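Local structure of phosphotriesterase homology protein (Escherichia coli, 1BF6) at residues 216-219 / 220-223; 273-276 / 277-281; 281-284 / 285-289. The protein hydrolyses phosphorylated glyceryl acetates and some aromatic esters, and binds two zinc ions per subunit. All blocks are in the same frame, centred on the assembly; numbering follows the deposited sequence.

Contact 1 of 3, residues 216-219 / 220-223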
ATOM      1  N   TYR A 216       5.690 -16.457   2.091  1.00 15.23           N
ATOM      2  CA  TYR A 216       6.889 -16.439   1.255  1.00 14.34           C
ATOM      3  C   TYR A 216       8.037 -15.973   2.160  1.00 11.42           C
ATOM      4  O   TYR A 216       7.854 -15.066   2.970  1.00 11.33           O
ATOM      5  CB  TYR A 216       6.653 -15.437   0.119  1.00 14.15           C
ATOM      6  CG  TYR A 216       7.670 -15.436  -0.991  1.00 13.08           C
ATOM      7  CD1 TYR A 216       7.816 -16.533  -1.835  1.00 12.31           C
ATOM      8  CD2 TYR A 216       8.461 -14.313  -1.223  1.00 10.88           C
ATOM      9  CE1 TYR A 216       8.731 -16.505  -2.890  1.00 12.58           C
ATOM     10  CE2 TYR A 216       9.363 -14.275  -2.268  1.00 10.45           C
ATOM     11  CZ  TYR A 216       9.495 -15.363  -3.094  1.00  9.76           C
ATOM     12  OH  TYR A 216      10.386 -15.304  -4.138  1.00 15.29           O
ATOM     13  N   PRO A 217       9.228 -16.582   2.031  1.00 12.26           N
ATOM     14  CA  PRO A 217      10.354 -16.177   2.884  1.00 11.89           C
ATOM     15  C   PRO A 217      11.095 -14.875   2.542  1.00 11.17           C
ATOM     16  O   PRO A 217      11.363 -14.585   1.373  1.00 11.54           O
ATOM     17  CB  PRO A 217      11.274 -17.396   2.826  1.00 11.65           C
ATOM     18  CG  PRO A 217      11.059 -17.920   1.445  1.00 12.82           C
ATOM     19  CD  PRO A 217       9.570 -17.765   1.213  1.00 10.37           C
ATOM     20  N   ASP A 218      11.429 -14.108   3.579  1.00 10.57           N
ATOM     21  CA  ASP A 218      12.175 -12.848   3.433  1.00 12.29           C
ATOM     22  C   ASP A 218      13.488 -13.068   2.677  1.00 13.68           C
ATOM     23  O   ASP A 218      13.962 -12.169   1.972  1.00 13.92           O
ATOM     24  CB  ASP A 218      12.487 -12.213   4.798  1.00 10.30           C
ATOM     25  CG  ASP A 218      11.337 -11.388   5.357  1.00 13.07           C
ATOM     26  OD1 ASP A 218      10.387 -11.037   4.614  1.00 11.39           O
ATOM     27  OD2 ASP A 218      11.384 -11.071   6.565  1.00 11.08           O
ATOM     28  N   GLU A 219      14.086 -14.247   2.848  1.00 13.58           N
ATOM     29  CA  GLU A 219      15.333 -14.582   2.163  1.00 15.71           C
ATOM     30  C   GLU A 219      15.137 -14.511   0.646  1.00 15.61           C
ATOM     31  O   GLU A 219      16.034 -14.093  -0.093  1.00 14.00           O
ATOM     32  CB  GLU A 219      15.802 -15.988   2.558  1.00 19.82           C
ATOM     33  CG  GLU A 219      17.075 -16.425   1.839  1.00 26.32           C
ATOM     34  CD  GLU A 219      17.514 -17.849   2.188  1.00 32.04           C
ATOM     35  OE1 GLU A 219      16.788 -18.540   2.945  1.00 34.18           O
ATOM     36  OE2 GLU A 219      18.589 -18.277   1.697  1.00 32.83           O
ATOM     37  N   LYS A 220      13.961 -14.931   0.187  1.00 13.92           N
ATOM     38  CA  LYS A 220      13.648 -14.899  -1.234  1.00 13.00           C
ATOM     39  C   LYS A 220      13.273 -13.491  -1.699  1.00 11.73           C
ATOM     40  O   LYS A 220      13.513 -13.145  -2.849  1.00 10.47           O
ATOM     41  CB  LYS A 220      12.574 -15.921  -1.575  1.00 13.43           C
ATOM     42  CG  LYS A 220      13.072 -17.343  -1.446  1.00 14.61           C
ATOM     43  CD  LYS A 220      12.077 -18.352  -1.974  1.00 17.80           C
ATOM     44  CE  LYS A 220      12.679 -19.753  -1.906  1.00 19.42           C
ATOM     45  NZ  LYS A 220      11.826 -20.775  -2.574  1.00 24.56           N
ATOM     46  N   ARG A 221      12.707 -12.687  -0.800  1.00 10.29           N
ATOM     47  CA  ARG A 221      12.379 -11.295  -1.116  1.00 11.48           C
ATOM     48  C   ARG A 221      13.732 -10.585  -1.325  1.00 12.42           C
ATOM     49  O   ARG A 221      13.913  -9.821  -2.279  1.00 11.92           O
ATOM     50  CB  ARG A 221      11.620 -10.615   0.042  1.00 10.86           C
ATOM     51  CG  ARG A 221      10.203 -11.150   0.306  1.00  9.64           C
ATOM     52  CD  ARG A 221       9.483 -10.306   1.350  1.00  9.11           C
ATOM     53  NE  ARG A 221       8.087 -10.726   1.478  1.00 11.56           N
ATOM     54  CZ  ARG A 221       7.660 -11.752   2.216  1.00 12.74           C
ATOM     55  NH1 ARG A 221       8.511 -12.475   2.939  1.00  9.54           N
ATOM     56  NH2 ARG A 221       6.387 -12.130   2.140  1.00 11.59           N
ATOM     57  N   ILE A 222      14.689 -10.878  -0.443  1.00 10.49           N
ATOM     58  CA  ILE A 222      16.027 -10.291  -0.533  1.00  9.94           C
ATOM     59  C   ILE A 222      16.697 -10.676  -1.856  1.00  9.14           C
ATOM     60  O   ILE A 222      17.276  -9.815  -2.526  1.00 10.47           O
ATOM     61  CB  ILE A 222      16.900 -10.681   0.716  1.00  8.41           C
ATOM     62  CG1 ILE A 222      16.472  -9.822   1.913  1.00  9.12           C
ATOM     63  CG2 ILE A 222      18.390 -10.505   0.422  1.00  8.04           C
ATOM     64  CD1 ILE A 222      17.043 -10.276   3.246  1.00 11.76           C
ATOM     65  N   ALA A 223      16.559 -11.939  -2.264  1.00  9.62           N
ATOM     66  CA  ALA A 223      17.143 -12.415  -3.520  1.00  8.82           C
ATOM     67  C   ALA A 223      16.534 -11.647  -4.711  1.00 11.14           C
ATOM     68  O   ALA A 223      17.252 -11.281  -5.646  1.00  8.84           O
ATOM     69  CB  ALA A 223      16.926 -13.901  -3.677  1.00  6.58           C
TER

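Contact 2 of 3, residues 273-276 / 277-281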
ATOM      1  N   PHE A 273      23.624  -4.699   0.174  1.00 13.11           N
ATOM      2  CA  PHE A 273      23.055  -3.401  -0.200  1.00 10.50           C
ATOM      3  C   PHE A 273      23.690  -2.254   0.574  1.00  9.52           C
ATOM      4  O   PHE A 273      23.821  -2.321   1.796  1.00  8.32           O
ATOM      5  CB  PHE A 273      21.544  -3.361   0.078  1.00 12.29           C
ATOM      6  CG  PHE A 273      20.675  -3.837  -1.063  1.00 11.92           C
ATOM      7  CD1 PHE A 273      20.893  -5.064  -1.674  1.00 11.79           C
ATOM      8  CD2 PHE A 273      19.579  -3.071  -1.472  1.00 13.61           C
ATOM      9  CE1 PHE A 273      20.023  -5.536  -2.680  1.00 14.72           C
ATOM     10  CE2 PHE A 273      18.706  -3.525  -2.474  1.00 11.13           C
ATOM     11  CZ  PHE A 273      18.928  -4.761  -3.078  1.00 10.83           C
ATOM     12  N   SER A 274      24.027  -1.176  -0.132  1.00  8.91           N
ATOM     13  CA  SER A 274      24.600   0.011   0.499  1.00  7.09           C
ATOM     14  C   SER A 274      23.444   0.772   1.125  1.00  7.21           C
ATOM     15  O   SER A 274      22.275   0.513   0.800  1.00  7.70           O
ATOM     16  CB  SER A 274      25.303   0.906  -0.542  1.00  6.75           C
ATOM     17  OG  SER A 274      24.374   1.592  -1.376  1.00  7.57           O
ATOM     18  N   GLN A 275      23.747   1.692   2.031  1.00  6.49           N
ATOM     19  CA  GLN A 275      22.697   2.475   2.662  1.00  7.22           C
ATOM     20  C   GLN A 275      22.022   3.398   1.633  1.00  8.96           C
ATOM     21  O   GLN A 275      20.852   3.753   1.792  1.00 11.42           O
ATOM     22  CB  GLN A 275      23.243   3.282   3.835  1.00  6.48           C
ATOM     23  CG  GLN A 275      22.182   3.972   4.680  1.00  9.85           C
ATOM     24  CD  GLN A 275      21.150   3.011   5.253  1.00 11.28           C
ATOM     25  OE1 GLN A 275      21.487   2.016   5.878  1.00 10.61           O
ATOM     26  NE2 GLN A 275      19.883   3.313   5.031  1.00 17.43           N
ATOM     27  N   ALA A 276      22.768   3.773   0.592  1.00  8.34           N
ATOM     28  CA  ALA A 276      22.247   4.624  -0.480  1.00  8.90           C
ATOM     29  C   ALA A 276      21.194   3.825  -1.250  1.00  9.00           C
ATOM     30  O   ALA A 276      20.164   4.374  -1.622  1.00  8.78           O
ATOM     31  CB  ALA A 276      23.370   5.046  -1.419  1.00 10.66           C
ATOM     32  N   ASP A 277      21.485   2.548  -1.520  1.00  9.31           N
ATOM     33  CA  ASP A 277      20.548   1.647  -2.216  1.00 11.36           C
ATOM     34  C   ASP A 277      19.245   1.599  -1.400  1.00 11.81           C
ATOM     35  O   ASP A 277      18.142   1.681  -1.948  1.00 10.54           O
ATOM     36  CB  ASP A 277      21.085   0.207  -2.296  1.00 11.75           C
ATOM     37  CG  ASP A 277      22.239   0.032  -3.275  1.00 14.13           C
ATOM     38  OD1 ASP A 277      22.323   0.755  -4.290  1.00 10.49           O
ATOM     39  OD2 ASP A 277      23.065  -0.877  -3.024  1.00 14.21           O
ATOM     40  N   VAL A 278      19.387   1.439  -0.087  1.00 10.40           N
ATOM     41  CA  VAL A 278      18.241   1.385   0.816  1.00  9.89           C
ATOM     42  C   VAL A 278      17.445   2.694   0.758  1.00 11.65           C
ATOM     43  O   VAL A 278      16.220   2.678   0.628  1.00  9.64           O
ATOM     44  CB  VAL A 278      18.702   1.134   2.291  1.00  9.46           C
ATOM     45  CG1 VAL A 278      17.523   1.283   3.267  1.00 10.79           C
ATOM     46  CG2 VAL A 278      19.352  -0.243   2.424  1.00  8.54           C
ATOM     47  N   ASP A 279      18.151   3.824   0.811  1.00 10.43           N
ATOM     48  CA  ASP A 279      17.502   5.138   0.797  1.00  9.95           C
ATOM     49  C   ASP A 279      16.753   5.444  -0.503  1.00  8.18           C
ATOM     50  O   ASP A 279      15.805   6.219  -0.498  1.00  6.58           O
ATOM     51  CB  ASP A 279      18.498   6.257   1.168  1.00 11.14           C
ATOM     52  CG  ASP A 279      18.949   6.187   2.639  1.00 13.66           C
ATOM     53  OD1 ASP A 279      18.431   5.332   3.394  1.00 12.53           O
ATOM     54  OD2 ASP A 279      19.809   6.998   3.052  1.00 14.27           O
ATOM     55  N   VAL A 280      17.164   4.819  -1.601  1.00  9.68           N
ATOM     56  CA  VAL A 280      16.472   5.017  -2.873  1.00 11.75           C
ATOM     57  C   VAL A 280      15.047   4.452  -2.717  1.00 13.71           C
ATOM     58  O   VAL A 280      14.059   5.129  -3.035  1.00 13.24           O
ATOM     59  CB  VAL A 280      17.195   4.304  -4.038  1.00 11.08           C
ATOM     60  CG1 VAL A 280      16.292   4.216  -5.264  1.00 12.55           C
ATOM     61  CG2 VAL A 280      18.453   5.068  -4.407  1.00 11.24           C
ATOM     62  N   MET A 281      14.948   3.241  -2.163  1.00 11.01           N
ATOM     63  CA  MET A 281      13.645   2.602  -1.983  1.00 10.35           C
ATOM     64  C   MET A 281      12.795   3.223  -0.882  1.00  9.55           C
ATOM     65  O   MET A 281      11.604   3.467  -1.087  1.00  9.55           O
ATOM     66  CB  MET A 281      13.809   1.098  -1.740  1.00  7.43           C
ATOM     67  CG  MET A 281      14.552   0.354  -2.853  1.00  7.88           C
ATOM     68  SD  MET A 281      14.795  -1.405  -2.489  1.00 10.83           S
ATOM     69  CE  MET A 281      16.225  -1.346  -1.402  1.00  9.56           C
TER

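Contact 3 of 3, residues 281-284 / 285-289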
ATOM      1  N   MET A 281      14.948   3.241  -2.163  1.00 11.01           N
ATOM      2  CA  MET A 281      13.645   2.602  -1.983  1.00 10.35           C
ATOM      3  C   MET A 281      12.795   3.223  -0.882  1.00  9.55           C
ATOM      4  O   MET A 281      11.604   3.467  -1.087  1.00  9.55           O
ATOM      5  CB  MET A 281      13.809   1.098  -1.740  1.00  7.43           C
ATOM      6  CG  MET A 281      14.552   0.354  -2.853  1.00  7.88           C
ATOM      7  SD  MET A 281      14.795  -1.405  -2.489  1.00 10.83           S
ATOM      8  CE  MET A 281      16.225  -1.346  -1.402  1.00  9.56           C
ATOM      9  N   LEU A 282      13.407   3.532   0.264  1.00  5.99           N
ATOM     10  CA  LEU A 282      12.676   4.097   1.399  1.00  6.77           C
ATOM     11  C   LEU A 282      12.417   5.598   1.442  1.00  8.28           C
ATOM     12  O   LEU A 282      11.464   6.037   2.084  1.00  8.78           O
ATOM     13  CB  LEU A 282      13.325   3.670   2.724  1.00  9.08           C
ATOM     14  CG  LEU A 282      13.236   2.195   3.129  1.00 11.51           C
ATOM     15  CD1 LEU A 282      13.953   2.004   4.480  1.00 11.92           C
ATOM     16  CD2 LEU A 282      11.766   1.769   3.240  1.00 12.01           C
ATOM     17  N   ARG A 283      13.274   6.393   0.803  1.00 10.05           N
ATOM     18  CA  ARG A 283      13.095   7.838   0.831  1.00 10.68           C
ATOM     19  C   ARG A 283      12.902   8.476  -0.542  1.00 10.11           C
ATOM     20  O   ARG A 283      11.922   9.189  -0.756  1.00  9.44           O
ATOM     21  CB  ARG A 283      14.268   8.522   1.559  1.00 12.69           C
ATOM     22  CG  ARG A 283      14.158  10.052   1.654  1.00 16.37           C
ATOM     23  CD  ARG A 283      15.518  10.711   1.904  1.00 22.56           C
ATOM     24  NE  ARG A 283      16.102  10.238   3.156  1.00 29.93           N
ATOM     25  CZ  ARG A 283      17.355   9.805   3.314  1.00 32.42           C
ATOM     26  NH1 ARG A 283      18.214   9.784   2.296  1.00 32.01           N
ATOM     27  NH2 ARG A 283      17.731   9.329   4.498  1.00 33.38           N
ATOM     28  N   GLU A 284      13.827   8.222  -1.466  1.00 10.46           N
ATOM     29  CA  GLU A 284      13.755   8.835  -2.790  1.00 12.45           C
ATOM     30  C   GLU A 284      12.495   8.476  -3.563  1.00 11.70           C
ATOM     31  O   GLU A 284      11.706   9.357  -3.921  1.00 10.93           O
ATOM     32  CB  GLU A 284      14.988   8.493  -3.617  1.00 16.91           C
ATOM     33  CG  GLU A 284      16.286   9.012  -3.019  1.00 25.28           C
ATOM     34  CD  GLU A 284      17.452   8.970  -4.003  1.00 31.97           C
ATOM     35  OE1 GLU A 284      17.211   8.863  -5.233  1.00 34.19           O
ATOM     36  OE2 GLU A 284      18.614   9.058  -3.544  1.00 35.14           O
ATOM     37  N   ASN A 285      12.296   7.185  -3.784  1.00 10.03           N
ATOM     38  CA  ASN A 285      11.128   6.704  -4.521  1.00 10.66           C
ATOM     39  C   ASN A 285       9.785   7.236  -4.010  1.00  9.98           C
ATOM     40  O   ASN A 285       9.013   7.788  -4.787  1.00  9.57           O
ATOM     41  CB  ASN A 285      11.120   5.165  -4.610  1.00 10.48           C
ATOM     42  CG  ASN A 285      12.200   4.626  -5.527  1.00  9.30           C
ATOM     43  OD1 ASN A 285      12.917   5.384  -6.181  1.00 11.44           O
ATOM     44  ND2 ASN A 285      12.321   3.312  -5.580  1.00  8.10           N
ATOM     45  N   PRO A 286       9.495   7.100  -2.703  1.00  9.71           N
ATOM     46  CA  PRO A 286       8.220   7.596  -2.165  1.00 10.36           C
ATOM     47  C   PRO A 286       8.042   9.105  -2.350  1.00 11.73           C
ATOM     48  O   PRO A 286       6.944   9.578  -2.670  1.00  9.41           O
ATOM     49  CB  PRO A 286       8.316   7.245  -0.684  1.00 11.20           C
ATOM     50  CG  PRO A 286       9.145   6.015  -0.676  1.00 13.17           C
ATOM     51  CD  PRO A 286      10.233   6.344  -1.671  1.00 10.98           C
ATOM     52  N   SER A 287       9.112   9.860  -2.101  1.00 12.80           N
ATOM     53  CA  SER A 287       9.075  11.312  -2.254  1.00 14.80           C
ATOM     54  C   SER A 287       8.715  11.697  -3.692  1.00 13.86           C
ATOM     55  O   SER A 287       7.983  12.652  -3.907  1.00 17.16           O
ATOM     56  CB  SER A 287      10.424  11.924  -1.874  1.00 15.57           C
ATOM     57  OG  SER A 287      10.710  11.700  -0.502  1.00 19.96           O
ATOM     58  N   GLN A 288       9.210  10.932  -4.661  1.00 14.51           N
ATOM     59  CA  GLN A 288       8.938  11.193  -6.073  1.00 16.52           C
ATOM     60  C   GLN A 288       7.552  10.701  -6.490  1.00 17.01           C
ATOM     61  O   GLN A 288       6.880  11.343  -7.305  1.00 17.45           O
ATOM     62  CB  GLN A 288       9.988  10.505  -6.961  1.00 19.74           C
ATOM     63  CG  GLN A 288      11.438  10.896  -6.662  1.00 28.13           C
ATOM     64  CD  GLN A 288      12.471  10.058  -7.423  1.00 33.69           C
ATOM     65  OE1 GLN A 288      12.171   8.969  -7.931  1.00 38.92           O
ATOM     66  NE2 GLN A 288      13.704  10.561  -7.486  1.00 36.74           N
ATOM     67  N   PHE A 289       7.102   9.597  -5.891  1.00 12.22           N
ATOM     68  CA  PHE A 289       5.824   8.990  -6.259  1.00 11.83           C
ATOM     69  C   PHE A 289       4.567   9.507  -5.573  1.00 12.27           C
ATOM     70  O   PHE A 289       3.574   9.815  -6.245  1.00 11.14           O
ATOM     71  CB  PHE A 289       5.915   7.462  -6.099  1.00  9.37           C
ATOM     72  CG  PHE A 289       4.699   6.717  -6.582  1.00  8.62           C
ATOM     73  CD1 PHE A 289       3.609   6.494  -5.730  1.00  9.10           C
ATOM     74  CD2 PHE A 289       4.642   6.238  -7.885  1.00  8.24           C
ATOM     75  CE1 PHE A 289       2.477   5.804  -6.179  1.00  9.06           C
ATOM     76  CE2 PHE A 289       3.512   5.542  -8.348  1.00  9.03           C
ATOM     77  CZ  PHE A 289       2.430   5.326  -7.489  1.00  8.77           C
TER

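Contact 1 of 3, residues 216-219 / 220-223
The guanidinium of R221 has CD2 of the Y216 ring over one of its faces, ring and guanidinium standing 84° apart, while CA of D218 lies in its plane at the edge. The Y216 ring in turn has CG of R221 at its own edge, 3.9 Å from CD2, and the CB of K220 set obliquely to it, 3.4 Å from OH. One nitrogen, NH1 of R221, is shared: it gives a weak, bent bond of 2.7 Å to the backbone O of Y216 and, 2.9 Å from OD1 of D218, a salt bridge whose hydrogen bond is also weak, the carboxylate turned 77° from the guanidinium. The R221 chain runs extended from CG to NE, which carries the charge back past the start of its own helix. This is the N-terminal end of helix 218-230, with P217 at the N-cap, in the beta-alpha-beta unit between strands 204-207 and 237-239 of the TIM barrel. The O of P217 accepts from two amides, K220 N at 2.9 Å and R221 N at 3.2 Å. The exposed K220 chain crosses the ring of P217, CG to CG 3.6 Å. NE of R221 is also paired with D187 and NH2 is bonded to T209, whereas OH of Y216 is bonded to D190. Losing the guanidinium to an alanine here would probably leave both D218 and D187 without their opposite charge, OD1 of D218 keeping its bond from G211 N, and strip the Y216 ring of cover along that edge.

Contact 2 of 3, residues 273-276 / 277-281
S274 and D277 form a capping box at the N terminus of helix 275-289, in the TIM-barrel domain of the phosphotriesterase family. Its two bonds are reciprocal: N of D277 donates to OG of S274 over 3.0 Å, nearly straight, and N of S274 donates to OD2 of D277 over 3.1 Å, meeting the oxygen from above the carboxylate plane. With chi1 of 73°, OG of S274 sits between its own N and carbonyl carbon and so faces the first turn. OD2 of D277 carries a second load, a salt bridge to R229 of helix 218-230, so the box also ties two helices together. A second polar pair spans the first turn, from Q275 to D279: NE2 of Q275 gives a 3.0 Å bond to OD1 of D279, itself a residue of the beta-D-glucose site. OD1 lies almost in the amide plane of Q275, but the amide meets it from above the carboxylate plane, the two planes being 55° apart. The chain of Q275 bends at chi2 (57°) to bring the amide over this turn; OE1 is bonded to R269, and OD1 of D279 also accepts from Y7. Backbone bonds V278 N to S274 O, D279 N to Q275 O and V280 N to A276 O continue the helix. The apolar contacts gather on the ring of F273, which H226 meets edge-to-face: D277 CB stands oblique to it, 3.7 Å from CD2, and M281 places its methyl CE at the ring edge, 3.5 Å from CE2.

Contact 3 of 3, residues 281-284 / 285-289
R283 O is gripped twice by S287, from opposite faces of its carbonyl plane: OG donates over 2.8 Å and the backbone N over 3.2 Å. S287 OG lies beside its own N (chi1 -64°), which folds the hydroxyl back along the helix onto the preceding turn. Next to this, the ring of P286 takes the place of an amide donor, since the proline N has no hydrogen to give. Its CD lies 3.2 Å from O of M281 and 3.4 Å from O of R283, and its CG is 3.6 Å from O of L282; R283 O still keeps its two bonds from S287. The helix is accordingly kinked at P286, next to a wider pi-type turn at 281-284. From S287 on the i to i+4 bonds run as usual, Q288 N to E284 O following at 3.0 Å, and CG of Q288 lies 3.2 Å from that same oxygen. On the inner side N285 carries its amide back toward M281, ND2 standing 3.9 Å from CA. The outer shell holds these groups in place. ND2 of N285 donates to the O of V237 and the O of L234, tying the kink to the barrel strand 237-239, while P286 rests on M238 and T8. M281 and L282 pack on helix 259-270. The kinked last helix of the chain thus packs against strands 7-12 and 237-239 of the TIM barrel, and R283 belongs to the beta-D-glucose site.

Overall arrangement
Contacts 2 and 3 lie on the same helix, 275-289, share M281 and have centres about 11 Å apart; contact 1 opens another helix, 218-230, its centre about 17 Å from that of contact 2. Contacts 1 and 2 are both helix starts, yet contact 1 uses a proline N-cap with a buried arginine folded back over it, whereas contact 2 relies on a serine–aspartate capping box. Contact 3 is governed by proline and pi-turn geometry and lies nearest the chain's centre. Each contact has two sides: Y216, D218 and R221, then F273, V278 and M281, then M281, L282, N285 and P286 are buried, while E219 and K220, A276, and E284 and Q288 are exposed.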